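PDB 4MDY: periplasmic binding protein from Mycobacterium smegmatis, which probably binds an iron-containing solute outside the cell membrane and passes it to an ABC transporter. Local coordinates for residues T198-Q203 / D284-E289; D228-T233 / A250-T255; D136-I141 / E153-V158; I52-W57 / F63-W68. All coordinates share one frame; numbering follows the deposited sequence.

Contact 1 (T198-Q203 / D284-E289)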
loop_
_atom_site.group_PDB
_atom_site.type_symbol
_atom_site.label_atom_id
_atom_site.label_comp_id
_atom_site.label_asym_id
_atom_site.label_seq_id
_atom_site.Cartn_x
_atom_site.Cartn_y
_atom_site.Cartn_z
ATOM N N THR A 198 1.429 9.539 -3.232
ATOM C CA THR A 198 2.524 10.051 -4.067
ATOM C C THR A 198 3.652 10.687 -3.246
ATOM O O THR A 198 4.651 11.123 -3.813
ATOM C CB THR A 198 2.018 11.065 -5.115
ATOM O OG1 THR A 198 1.379 12.173 -4.466
ATOM C CG2 THR A 198 1.025 10.401 -6.067
ATOM N N ASP A 199 3.508 10.734 -1.920
ATOM C CA ASP A 199 4.529 11.368 -1.072
ATOM C C ASP A 199 5.917 10.786 -1.309
ATOM O O ASP A 199 6.904 11.524 -1.343
ATOM C CB ASP A 199 4.185 11.255 0.420
ATOM C CG ASP A 199 3.129 12.254 0.866
ATOM O OD1 ASP A 199 2.868 13.240 0.141
ATOM O OD2 ASP A 199 2.560 12.051 1.960
ATOM N N PHE A 200 6.000 9.471 -1.477
ATOM C CA PHE A 200 7.291 8.835 -1.685
ATOM C C PHE A 200 8.009 9.381 -2.920
ATOM O O PHE A 200 9.222 9.488 -2.910
ATOM C CB PHE A 200 7.176 7.305 -1.735
ATOM C CG PHE A 200 6.657 6.757 -3.029
ATOM C CD1 PHE A 200 5.289 6.675 -3.276
ATOM C CD2 PHE A 200 7.533 6.279 -3.992
ATOM C CE1 PHE A 200 4.817 6.147 -4.467
ATOM C CE2 PHE A 200 7.064 5.739 -5.178
ATOM C CZ PHE A 200 5.706 5.672 -5.418
ATOM N N LEU A 201 7.256 9.746 -3.956
ATOM C CA LEU A 201 7.843 10.314 -5.166
ATOM C C LEU A 201 8.371 11.717 -4.900
ATOM O O LEU A 201 9.484 12.058 -5.323
ATOM C CB LEU A 201 6.826 10.346 -6.305
ATOM C CG LEU A 201 6.341 8.982 -6.805
ATOM C CD1 LEU A 201 5.148 9.163 -7.726
ATOM C CD2 LEU A 201 7.455 8.226 -7.509
ATOM N N THR A 202 7.571 12.514 -4.198
ATOM C CA THR A 202 7.947 13.869 -3.806
ATOM C C THR A 202 9.204 13.851 -2.925
ATOM O O THR A 202 10.105 14.678 -3.103
ATOM C CB THR A 202 6.769 14.574 -3.090
ATOM O OG1 THR A 202 5.671 14.704 -4.004
ATOM C CG2 THR A 202 7.159 15.964 -2.588
ATOM N N GLN A 203 9.265 12.898 -1.997
ATOM C CA GLN A 203 10.420 12.735 -1.093
ATOM C C GLN A 203 11.711 12.363 -1.828
ATOM O O GLN A 203 12.807 12.668 -1.358
ATOM C CB GLN A 203 10.145 11.650 -0.053
ATOM C CG GLN A 203 9.165 12.011 1.048
ATOM C CD GLN A 203 8.891 10.818 1.962
ATOM O OE1 GLN A 203 8.182 9.885 1.590
ATOM N NE2 GLN A 203 9.467 10.838 3.155
ATOM N N ASP A 284 14.549 0.485 -3.236
ATOM C CA ASP A 284 15.595 -0.295 -3.903
ATOM C C ASP A 284 15.422 -0.297 -5.415
ATOM O O ASP A 284 16.368 -0.005 -6.148
ATOM C CB ASP A 284 15.610 -1.748 -3.415
ATOM C CG ASP A 284 16.392 -1.934 -2.134
ATOM O OD1 ASP A 284 17.205 -1.052 -1.784
ATOM O OD2 ASP A 284 16.202 -2.975 -1.478
ATOM N N GLN A 285 14.218 -0.635 -5.876
ATOM C CA GLN A 285 14.015 -1.012 -7.284
ATOM C C GLN A 285 13.579 0.128 -8.213
ATOM O O GLN A 285 13.871 0.093 -9.411
ATOM C CB GLN A 285 13.016 -2.165 -7.384
ATOM C CG GLN A 285 13.469 -3.420 -6.652
ATOM C CD GLN A 285 12.605 -4.641 -6.942
ATOM O OE1 GLN A 285 11.884 -4.694 -7.941
ATOM N NE2 GLN A 285 12.696 -5.647 -6.069
ATOM N N LEU A 286 12.876 1.125 -7.685
ATOM C CA LEU A 286 12.386 2.212 -8.535
ATOM C C LEU A 286 13.471 3.202 -8.957
ATOM O O LEU A 286 13.471 3.631 -10.111
ATOM C CB LEU A 286 11.205 2.956 -7.886
ATOM C CG LEU A 286 10.524 4.038 -8.749
ATOM C CD1 LEU A 286 10.080 3.509 -10.109
ATOM C CD2 LEU A 286 9.342 4.640 -8.008
ATOM N N PRO A 287 14.379 3.594 -8.036
ATOM C CA PRO A 287 15.350 4.600 -8.481
ATOM C C PRO A 287 16.233 4.209 -9.678
ATOM O O PRO A 287 16.461 5.049 -10.537
ATOM C CB PRO A 287 16.166 4.891 -7.217
ATOM C CG PRO A 287 15.189 4.627 -6.104
ATOM C CD PRO A 287 14.415 3.425 -6.571
ATOM N N PRO A 288 16.715 2.954 -9.746
ATOM C CA PRO A 288 17.430 2.555 -10.971
ATOM C C PRO A 288 16.602 2.715 -12.262
ATOM O O PRO A 288 17.156 3.062 -13.316
ATOM C CB PRO A 288 17.752 1.077 -10.731
ATOM C CG PRO A 288 17.751 0.909 -9.248
ATOM C CD PRO A 288 16.786 1.920 -8.694
ATOM N N GLU A 289 15.297 2.460 -12.187
ATOM C CA GLU A 289 14.426 2.623 -13.356
ATOM C C GLU A 289 14.270 4.105 -13.691
ATOM O O GLU A 289 14.320 4.500 -14.857
ATOM C CB GLU A 289 13.048 2.006 -13.115
ATOM C CG GLU A 289 13.046 0.513 -12.815
ATOM C CD GLU A 289 13.368 -0.362 -14.017
ATOM O OE1 GLU A 289 12.974 -0.028 -15.156
ATOM O OE2 GLU A 289 14.010 -1.413 -13.816
#

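Contact 2 (D228-T233 / A250-T255)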
loop_
_atom_site.group_PDB
_atom_site.type_symbol
_atom_site.label_atom_id
_atom_site.label_comp_id
_atom_site.label_asym_id
_atom_site.label_seq_id
_atom_site.Cartn_x
_atom_site.Cartn_y
_atom_site.Cartn_z
ATOM N N ASP A 228 7.702 14.061 -17.527
ATOM C CA ASP A 228 9.044 13.631 -17.914
ATOM C C ASP A 228 9.229 12.111 -17.793
ATOM O O ASP A 228 10.065 11.529 -18.478
ATOM C CB ASP A 228 10.081 14.341 -17.047
ATOM C CG ASP A 228 10.074 15.841 -17.259
ATOM O OD1 ASP A 228 10.134 16.269 -18.436
ATOM O OD2 ASP A 228 9.992 16.591 -16.261
ATOM N N VAL A 229 8.457 11.485 -16.909
ATOM C CA VAL A 229 8.498 10.044 -16.715
ATOM C C VAL A 229 7.103 9.545 -16.335
ATOM O O VAL A 229 6.407 10.178 -15.539
ATOM C CB VAL A 229 9.546 9.639 -15.639
ATOM C CG1 VAL A 229 9.267 10.310 -14.298
ATOM C CG2 VAL A 229 9.610 8.127 -15.463
ATOM N N LEU A 230 6.693 8.430 -16.938
ATOM C CA LEU A 230 5.441 7.762 -16.589
ATOM C C LEU A 230 5.778 6.430 -15.951
ATOM O O LEU A 230 6.543 5.643 -16.507
ATOM C CB LEU A 230 4.567 7.515 -17.824
ATOM C CG LEU A 230 4.262 8.712 -18.717
ATOM C CD1 LEU A 230 3.386 8.259 -19.874
ATOM C CD2 LEU A 230 3.592 9.832 -17.941
ATOM N N ILE A 231 5.198 6.185 -14.783
ATOM C CA ILE A 231 5.393 4.945 -14.056
ATOM C C ILE A 231 4.094 4.174 -14.154
ATOM O O ILE A 231 3.111 4.529 -13.525
ATOM C CB ILE A 231 5.765 5.221 -12.579
ATOM C CG1 ILE A 231 6.974 6.162 -12.503
ATOM C CG2 ILE A 231 6.050 3.921 -11.846
ATOM C CD1 ILE A 231 7.196 6.776 -11.139
ATOM N N TRP A 232 4.086 3.139 -14.985
ATOM C CA TRP A 232 2.905 2.300 -15.148
ATOM C C TRP A 232 3.055 1.089 -14.239
ATOM O O TRP A 232 4.045 0.356 -14.333
ATOM C CB TRP A 232 2.779 1.821 -16.584
ATOM C CG TRP A 232 2.764 2.892 -17.624
ATOM C CD1 TRP A 232 3.848 3.533 -18.166
ATOM C CD2 TRP A 232 1.612 3.431 -18.279
ATOM N NE1 TRP A 232 3.437 4.438 -19.114
ATOM C CE2 TRP A 232 2.070 4.400 -19.202
ATOM C CE3 TRP A 232 0.235 3.196 -18.172
ATOM C CZ2 TRP A 232 1.201 5.119 -20.022
ATOM C CZ3 TRP A 232 -0.629 3.906 -18.993
ATOM C CH2 TRP A 232 -0.140 4.860 -19.908
ATOM N N THR A 233 2.075 0.858 -13.371
ATOM C CA THR A 233 2.180 -0.219 -12.393
ATOM C C THR A 233 1.689 -1.537 -12.994
ATOM O O THR A 233 0.735 -2.159 -12.514
ATOM C CB THR A 233 1.459 0.125 -11.078
ATOM O OG1 THR A 233 0.078 0.409 -11.332
ATOM C CG2 THR A 233 2.137 1.342 -10.424
ATOM N N ALA A 250 1.082 4.396 -27.886
ATOM C CA ALA A 250 2.205 4.269 -28.828
ATOM C C ALA A 250 2.782 5.614 -29.300
ATOM O O ALA A 250 3.974 5.702 -29.603
ATOM C CB ALA A 250 1.788 3.424 -30.025
ATOM N N GLN A 251 1.946 6.654 -29.356
ATOM C CA GLN A 251 2.377 7.968 -29.837
ATOM C C GLN A 251 2.669 8.976 -28.732
ATOM O O GLN A 251 2.963 10.134 -29.013
ATOM C CB GLN A 251 1.337 8.541 -30.790
ATOM C CG GLN A 251 1.256 7.764 -32.083
ATOM C CD GLN A 251 0.463 8.490 -33.146
ATOM O OE1 GLN A 251 -0.655 8.950 -32.896
ATOM N NE2 GLN A 251 1.040 8.596 -34.345
ATOM N N LEU A 252 2.598 8.545 -27.484
ATOM C CA LEU A 252 2.996 9.408 -26.387
ATOM C C LEU A 252 4.462 9.793 -26.537
ATOM O O LEU A 252 5.274 8.992 -26.989
ATOM C CB LEU A 252 2.782 8.705 -25.049
ATOM C CG LEU A 252 1.319 8.503 -24.644
ATOM C CD1 LEU A 252 1.243 7.626 -23.403
ATOM C CD2 LEU A 252 0.634 9.844 -24.401
ATOM N N ALA A 253 4.794 11.022 -26.155
ATOM C CA ALA A 253 6.184 11.459 -26.109
ATOM C C ALA A 253 7.011 10.511 -25.232
ATOM O O ALA A 253 8.143 10.182 -25.568
ATOM C CB ALA A 253 6.274 12.884 -25.588
ATOM N N ALA A 254 6.430 10.050 -24.124
ATOM C CA ALA A 254 7.101 9.105 -23.243
ATOM C C ALA A 254 7.450 7.802 -23.955
ATOM O O ALA A 254 8.511 7.227 -23.705
ATOM C CB ALA A 254 6.245 8.814 -22.023
ATOM N N THR A 255 6.566 7.331 -24.832
ATOM C CA THR A 255 6.836 6.099 -25.576
ATOM C C THR A 255 7.935 6.344 -26.610
ATOM O O THR A 255 8.846 5.544 -26.737
ATOM C CB THR A 255 5.559 5.527 -26.219
ATOM O OG1 THR A 255 4.568 5.327 -25.201
ATOM C CG2 THR A 255 5.835 4.190 -26.911
#

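Contact 3 (D136-I141 / E153-V158)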
loop_
_atom_site.group_PDB
_atom_site.type_symbol
_atom_site.label_atom_id
_atom_site.label_comp_id
_atom_site.label_asym_id
_atom_site.label_seq_id
_atom_site.Cartn_x
_atom_site.Cartn_y
_atom_site.Cartn_z
ATOM N N ASP A 136 -0.627 6.551 9.400
ATOM C CA ASP A 136 -1.700 6.515 10.395
ATOM C C ASP A 136 -2.024 5.063 10.731
ATOM O O ASP A 136 -2.172 4.689 11.893
ATOM C CB ASP A 136 -2.963 7.191 9.871
ATOM C CG ASP A 136 -2.804 8.677 9.677
ATOM O OD1 ASP A 136 -1.794 9.258 10.141
ATOM O OD2 ASP A 136 -3.710 9.265 9.048
ATOM N N GLN A 137 -2.123 4.245 9.697
ATOM C CA GLN A 137 -2.364 2.821 9.889
ATOM C C GLN A 137 -1.236 2.140 10.673
ATOM O O GLN A 137 -1.494 1.356 11.587
ATOM C CB GLN A 137 -2.568 2.147 8.535
ATOM C CG GLN A 137 -2.577 0.639 8.599
ATOM C CD GLN A 137 -3.019 0.029 7.287
ATOM O OE1 GLN A 137 -4.060 0.396 6.744
ATOM N NE2 GLN A 137 -2.225 -0.898 6.764
ATOM N N ALA A 138 0.013 2.420 10.310
ATOM C CA ALA A 138 1.152 1.820 10.996
ATOM C C ALA A 138 1.169 2.242 12.456
ATOM O O ALA A 138 1.347 1.417 13.344
ATOM C CB ALA A 138 2.454 2.225 10.320
ATOM N N THR A 139 0.965 3.532 12.705
ATOM C CA THR A 139 1.015 4.044 14.067
ATOM C C THR A 139 -0.018 3.403 15.005
ATOM O O THR A 139 0.334 2.975 16.099
ATOM C CB THR A 139 0.887 5.577 14.096
ATOM O OG1 THR A 139 1.962 6.140 13.331
ATOM C CG2 THR A 139 0.979 6.098 15.522
ATOM N N ILE A 140 -1.279 3.334 14.592
ATOM C CA ILE A 140 -2.297 2.760 15.469
ATOM C C ILE A 140 -2.052 1.261 15.694
ATOM O O ILE A 140 -2.256 0.776 16.791
ATOM C CB ILE A 140 -3.733 3.032 14.981
ATOM C CG1 ILE A 140 -4.734 2.782 16.111
ATOM C CG2 ILE A 140 -4.081 2.190 13.761
ATOM C CD1 ILE A 140 -6.145 3.220 15.781
ATOM N N ILE A 141 -1.590 0.547 14.666
ATOM C CA ILE A 141 -1.305 -0.896 14.802
ATOM C C ILE A 141 -0.135 -1.145 15.761
ATOM O O ILE A 141 -0.198 -2.038 16.611
ATOM C CB ILE A 141 -1.040 -1.559 13.434
ATOM C CG1 ILE A 141 -2.319 -1.545 12.600
ATOM C CG2 ILE A 141 -0.537 -2.994 13.608
ATOM C CD1 ILE A 141 -2.116 -1.920 11.144
ATOM N N GLU A 153 10.299 3.911 14.700
ATOM C CA GLU A 153 11.580 3.680 14.030
ATOM C C GLU A 153 11.415 3.231 12.572
ATOM O O GLU A 153 12.115 3.730 11.693
ATOM C CB GLU A 153 12.400 2.636 14.796
ATOM C CG GLU A 153 13.727 2.292 14.142
ATOM C CD GLU A 153 14.645 3.493 14.033
ATOM O OE1 GLU A 153 14.536 4.424 14.874
ATOM O OE2 GLU A 153 15.471 3.503 13.099
ATOM N N LEU A 154 10.491 2.300 12.325
ATOM C CA LEU A 154 10.242 1.789 10.971
ATOM C C LEU A 154 9.742 2.892 10.029
ATOM O O LEU A 154 10.178 2.981 8.881
ATOM C CB LEU A 154 9.234 0.633 11.002
ATOM C CG LEU A 154 9.776 -0.729 11.438
ATOM C CD1 LEU A 154 8.674 -1.555 12.083
ATOM C CD2 LEU A 154 10.397 -1.476 10.260
ATOM N N ILE A 155 8.845 3.739 10.521
ATOM C CA ILE A 155 8.365 4.884 9.741
ATOM C C ILE A 155 9.529 5.838 9.408
ATOM O O ILE A 155 9.681 6.269 8.258
ATOM C CB ILE A 155 7.229 5.627 10.478
ATOM C CG1 ILE A 155 5.980 4.733 10.568
ATOM C CG2 ILE A 155 6.882 6.933 9.766
ATOM C CD1 ILE A 155 4.907 5.225 11.530
ATOM N N LYS A 156 10.345 6.150 10.413
ATOM C CA LYS A 156 11.564 6.951 10.225
ATOM C C LYS A 156 12.485 6.355 9.168
ATOM O O LYS A 156 13.027 7.071 8.328
ATOM C CB LYS A 156 12.367 7.042 11.525
ATOM C CG LYS A 156 11.893 8.088 12.511
ATOM C CD LYS A 156 12.676 7.998 13.815
ATOM C CE LYS A 156 12.067 8.885 14.893
ATOM N NZ LYS A 156 12.831 8.845 16.169
ATOM N N SER A 157 12.673 5.042 9.248
ATOM C CA SER A 157 13.565 4.311 8.344
ATOM C C SER A 157 13.131 4.440 6.878
ATOM O O SER A 157 13.964 4.638 5.997
ATOM C CB SER A 157 13.615 2.836 8.748
ATOM O OG SER A 157 14.546 2.132 7.958
ATOM N N VAL A 158 11.830 4.321 6.631
ATOM C CA VAL A 158 11.269 4.489 5.289
ATOM C C VAL A 158 11.488 5.905 4.767
ATOM O O VAL A 158 11.956 6.081 3.647
ATOM C CB VAL A 158 9.765 4.146 5.259
ATOM C CG1 VAL A 158 9.113 4.616 3.960
ATOM C CG2 VAL A 158 9.566 2.650 5.454
#

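Contact 4 (I52-W57 / F63-W68)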
loop_
_atom_site.group_PDB
_atom_site.type_symbol
_atom_site.label_atom_id
_atom_site.label_comp_id
_atom_site.label_asym_id
_atom_site.label_seq_id
_atom_site.Cartn_x
_atom_site.Cartn_y
_atom_site.Cartn_z
ATOM N N ILE A 52 -2.723 -14.786 12.862
ATOM C CA ILE A 52 -3.312 -16.112 12.667
ATOM C C ILE A 52 -4.212 -16.156 11.433
ATOM O O ILE A 52 -4.631 -17.229 10.997
ATOM C CB ILE A 52 -4.110 -16.580 13.893
ATOM C CG1 ILE A 52 -5.271 -15.626 14.203
ATOM C CG2 ILE A 52 -3.173 -16.734 15.083
ATOM C CD1 ILE A 52 -6.392 -16.269 14.976
ATOM N N ALA A 53 -4.515 -14.981 10.888
ATOM C CA ALA A 53 -5.232 -14.860 9.623
ATOM C C ALA A 53 -4.792 -13.610 8.884
ATOM O O ALA A 53 -4.575 -12.551 9.501
ATOM C CB ALA A 53 -6.727 -14.819 9.853
ATOM N N VAL A 54 -4.662 -13.744 7.571
ATOM C CA VAL A 54 -4.344 -12.642 6.676
ATOM C C VAL A 54 -5.466 -12.548 5.645
ATOM O O VAL A 54 -6.038 -13.570 5.235
ATOM C CB VAL A 54 -2.990 -12.869 5.968
ATOM C CG1 VAL A 54 -2.719 -11.788 4.929
ATOM C CG2 VAL A 54 -1.864 -12.936 6.985
ATOM N N THR A 55 -5.794 -11.325 5.241
ATOM C CA THR A 55 -6.807 -11.115 4.214
ATOM C C THR A 55 -6.117 -10.842 2.880
ATOM O O THR A 55 -5.287 -9.931 2.763
ATOM C CB THR A 55 -7.762 -9.976 4.603
ATOM O OG1 THR A 55 -8.369 -10.287 5.863
ATOM C CG2 THR A 55 -8.842 -9.787 3.583
ATOM N N ASP A 56 -6.456 -11.656 1.884
ATOM C CA ASP A 56 -5.854 -11.558 0.561
ATOM C C ASP A 56 -6.392 -10.329 -0.161
ATOM O O ASP A 56 -7.537 -9.928 0.048
ATOM C CB ASP A 56 -6.153 -12.830 -0.254
ATOM C CG ASP A 56 -5.178 -13.047 -1.403
ATOM O OD1 ASP A 56 -4.132 -12.376 -1.474
ATOM O OD2 ASP A 56 -5.458 -13.910 -2.250
ATOM N N TRP A 57 -5.553 -9.723 -0.989
ATOM C CA TRP A 57 -5.949 -8.582 -1.808
ATOM C C TRP A 57 -5.794 -8.923 -3.295
ATOM O O TRP A 57 -6.788 -9.039 -4.009
ATOM C CB TRP A 57 -5.139 -7.342 -1.400
ATOM C CG TRP A 57 -5.451 -6.096 -2.163
ATOM C CD1 TRP A 57 -6.531 -5.860 -2.973
ATOM C CD2 TRP A 57 -4.684 -4.889 -2.160
ATOM N NE1 TRP A 57 -6.464 -4.586 -3.489
ATOM C CE2 TRP A 57 -5.341 -3.971 -3.007
ATOM C CE3 TRP A 57 -3.496 -4.501 -1.534
ATOM C CZ2 TRP A 57 -4.848 -2.684 -3.243
ATOM C CZ3 TRP A 57 -3.008 -3.224 -1.767
ATOM C CH2 TRP A 57 -3.685 -2.332 -2.610
ATOM N N PHE A 63 -0.482 -17.275 1.212
ATOM C CA PHE A 63 -1.063 -16.681 2.422
ATOM C C PHE A 63 -1.426 -15.196 2.277
ATOM O O PHE A 63 -1.697 -14.525 3.273
ATOM C CB PHE A 63 -0.146 -16.900 3.632
ATOM C CG PHE A 63 0.119 -18.346 3.927
ATOM C CD1 PHE A 63 -0.887 -19.156 4.432
ATOM C CD2 PHE A 63 1.369 -18.898 3.698
ATOM C CE1 PHE A 63 -0.648 -20.488 4.709
ATOM C CE2 PHE A 63 1.617 -20.231 3.972
ATOM C CZ PHE A 63 0.605 -21.025 4.474
ATOM N N GLY A 64 -1.456 -14.703 1.041
ATOM C CA GLY A 64 -1.669 -13.278 0.762
ATOM C C GLY A 64 -0.498 -12.407 1.183
ATOM O O GLY A 64 -0.605 -11.178 1.196
ATOM N N VAL A 65 0.621 -13.045 1.514
ATOM C CA VAL A 65 1.808 -12.368 2.016
ATOM C C VAL A 65 2.834 -12.316 0.888
ATOM O O VAL A 65 3.281 -13.348 0.384
ATOM C CB VAL A 65 2.390 -13.089 3.248
ATOM C CG1 VAL A 65 3.667 -12.415 3.736
ATOM C CG2 VAL A 65 1.367 -13.120 4.369
ATOM N N TRP A 66 3.192 -11.099 0.505
ATOM C CA TRP A 66 4.093 -10.860 -0.620
ATOM C C TRP A 66 5.551 -11.115 -0.220
ATOM O O TRP A 66 5.862 -11.203 0.978
ATOM C CB TRP A 66 3.885 -9.429 -1.150
ATOM C CG TRP A 66 2.614 -9.283 -1.960
ATOM C CD1 TRP A 66 1.332 -9.428 -1.511
ATOM C CD2 TRP A 66 2.512 -8.971 -3.354
ATOM N NE1 TRP A 66 0.444 -9.223 -2.531
ATOM C CE2 TRP A 66 1.143 -8.939 -3.675
ATOM C CE3 TRP A 66 3.446 -8.721 -4.362
ATOM C CZ2 TRP A 66 0.686 -8.655 -4.964
ATOM C CZ3 TRP A 66 2.988 -8.441 -5.639
ATOM C CH2 TRP A 66 1.625 -8.403 -5.923
ATOM N N PRO A 67 6.453 -11.249 -1.219
ATOM C CA PRO A 67 7.824 -11.684 -0.941
ATOM C C PRO A 67 8.573 -10.890 0.132
ATOM O O PRO A 67 9.365 -11.457 0.866
ATOM C CB PRO A 67 8.511 -11.544 -2.304
ATOM C CG PRO A 67 7.413 -11.789 -3.283
ATOM C CD PRO A 67 6.219 -11.109 -2.670
ATOM N N TRP A 68 8.321 -9.590 0.225
ATOM C CA TRP A 68 9.019 -8.746 1.203
ATOM C C TRP A 68 8.599 -8.992 2.660
ATOM O O TRP A 68 9.219 -8.458 3.572
ATOM C CB TRP A 68 8.828 -7.270 0.853
ATOM C CG TRP A 68 7.400 -6.884 0.768
ATOM C CD1 TRP A 68 6.556 -6.641 1.811
ATOM C CD2 TRP A 68 6.620 -6.732 -0.423
ATOM N NE1 TRP A 68 5.309 -6.332 1.344
ATOM C CE2 TRP A 68 5.316 -6.382 -0.023
ATOM C CE3 TRP A 68 6.898 -6.856 -1.793
ATOM C CZ2 TRP A 68 4.287 -6.144 -0.939
ATOM C CZ3 TRP A 68 5.873 -6.610 -2.705
ATOM C CH2 TRP A 68 4.587 -6.260 -2.270
HETATM O O HOH W 1 -2.539 -9.807 -0.982
#

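Contact 1 (T198-Q203 / D284-E289)
The short helix 199-203 packs against the long C-terminal helix 279-294 through F200, L201 and L286, three buried side chains that meet mainly through their ends. L286 is the shared partner: its CD2 lies 3.8 Å from F200 CE2 and 4.1 Å from L201 CD2. The methyl approaches the phenyl ring at its edge, close to the ring plane. One ring face is taken within the same helix by L201, whose CG stands 3.6 Å above the F200 ring plane and is displaced toward the rim. L286 crosses both partners at roughly a right angle. Its CG is anti to the backbone N (chi1 -175°), which carries the branch across the gap between the helices. That gap is wide, with L201 CA and L286 CA 9.9 Å apart, and the segments bury 73 Å² in total. Both helices flank the parallel sheet built on strands 176-181 and 229-233, as expected for one lobe of a two-lobed solute-binding protein. Helix 279-294 is kinked just after L286, where P287 and P288 give no N-H to the preceding turn. L201 also rests on V208 of strand 207-208, and the Q203 amide bonds D159 of helix 148-168.

Contact 2 (D228-T233 / A250-T255)
L230 and L252 run across each other at about a right angle, bringing their CD1 methyls to 4.2 Å. Both leucines have CG anti to their own carbonyl carbon (chi1 -53° in L230, -70° in L252), and in both the CB points toward the opposite segment. The closer approach is to A254, two residues on and already helical: its CB sits 3.6 Å from L230 CD1 and 3.9 Å from L230 CG, a short methyl filling the flank of the longer chain. W232, two residues along the strand and on the same face as L230, offers the rim of its indole instead of a face. L252 CD1 lies near the ring plane, 4.2 Å from W232 CZ2. Apart from this contact, the indole NE1 bonds N260 OD1 and the ring stacks with F262. L252 occupies the N-cap position of helix 253-256, so the contact lies at the start of that helix. All four touching residues are buried. Strand 229-233 lies between strands 176-181 and 260-262 of the parallel sheet, with helix 220-224 also packing on L230, W232 and L252, while V229 and I231 both touch L290 of helix 279-294.

Contact 3 (D136-I141 / E153-V158)
I155 reaches from the long helix 148-168 onto A138 and T139 of helix 134-144, and the whole contact can be traced along this one side chain. Its CB points toward the other helix but is still 5.9 Å from A138 CB. At that carbon the chain divides. CG1 is anti to the carbonyl carbon (chi1 -67°), which sends the longer branch across the gap, and it comes to 4.3 Å from A138 CB. The chain then extends (chi2 167°), carrying the terminal methyl on toward T139. CD1 settles between two neighbours, 4.1 Å from A138 CB and 3.6 Å from T139 OG1. The first is a methyl-to-methyl contact. The second is van der Waals contact with a hydroxyl that is engaged in its own helix, where T139 OG1 bonds K135 O one turn earlier. The I155 and T139 side chains cross at about a right angle. A138 and I155 also mark the nearest backbone approach, with CA atoms 7.9 Å apart. Helices 134-144 and 148-168 are consecutive helices joined by a short connection, and I155 also packs on W134 and K135. Helix 134-144 also meets helix 40-46, where A138 and I141 touch D43, and strand 15-19, where I140 touches V17 and H19.

Contact 4 (I52-W57 / F63-W68)
V54, D56, G64 and V65 bring together the first strand of a beta-alpha-beta unit and the loop that leads into its helix: strand 53-55, helix 67-73 and strand 79-81, the two strands lying parallel. The chain doubles back tightly between them, so that D56 CA and G64 CA are 4.5 Å apart.

Apolar contact comes from the valines. V54 and V65 cross at about a right angle, with V54 CG2 4.2 Å from V65 CG2. V54 has CG1 anti to its backbone N (chi1 174°), and this branch lies against the backbone of the loop, 3.4 Å from F63 O. Q41 of helix 40-46 touches V54 as well, and L45 of the same helix touches V65. The W57 and W66 rings both meet F273 of helix 265-273.

Close packing of a carboxylate on backbone follows at D56, whose OD1 is 3.4 Å from G64 CA. G64 has a positive phi (69°), a conformation that glycine adopts readily, and with no side chain it lets D56 come close. The same oxygen receives a weak, strongly bent hydrogen bond from W57 N (121° at the hydrogen).

Polar bridging is done by one water, which ties the two segments where direct hydrogen bonds between them are lacking. The water accepts from W57 N at 3.0 Å, lies 3.2 Å from G64 O, and sits in the plane of the W66 indole at its edge, 3.4 Å from W66 NE1 in a weak bond.

Contacts 1, 2 and 4 are buried, whereas contact 3 is only partly so, A138 being the one buried residue of the three that touch. Contacts 1 and 2 belong to the same sheet-and-helix layer and meet directly, L201 CD2 lying 3.9 Å from I231 CD1. Contacts 3 and 4 lie in the other half of the molecule, their centres about 19 Å apart, and helix 40-46 borders both. Helix 148-168 links the halves, carrying I155 of contact 3 and later touching Q203 and P287 of contact 1. Contacts 1 and 2 set methyls against methyls and ring edges, contact 3 one methyl against an alanine and a hydroxyl, while contact 4 adds water, backbone carbonyls and the D56 carboxylate.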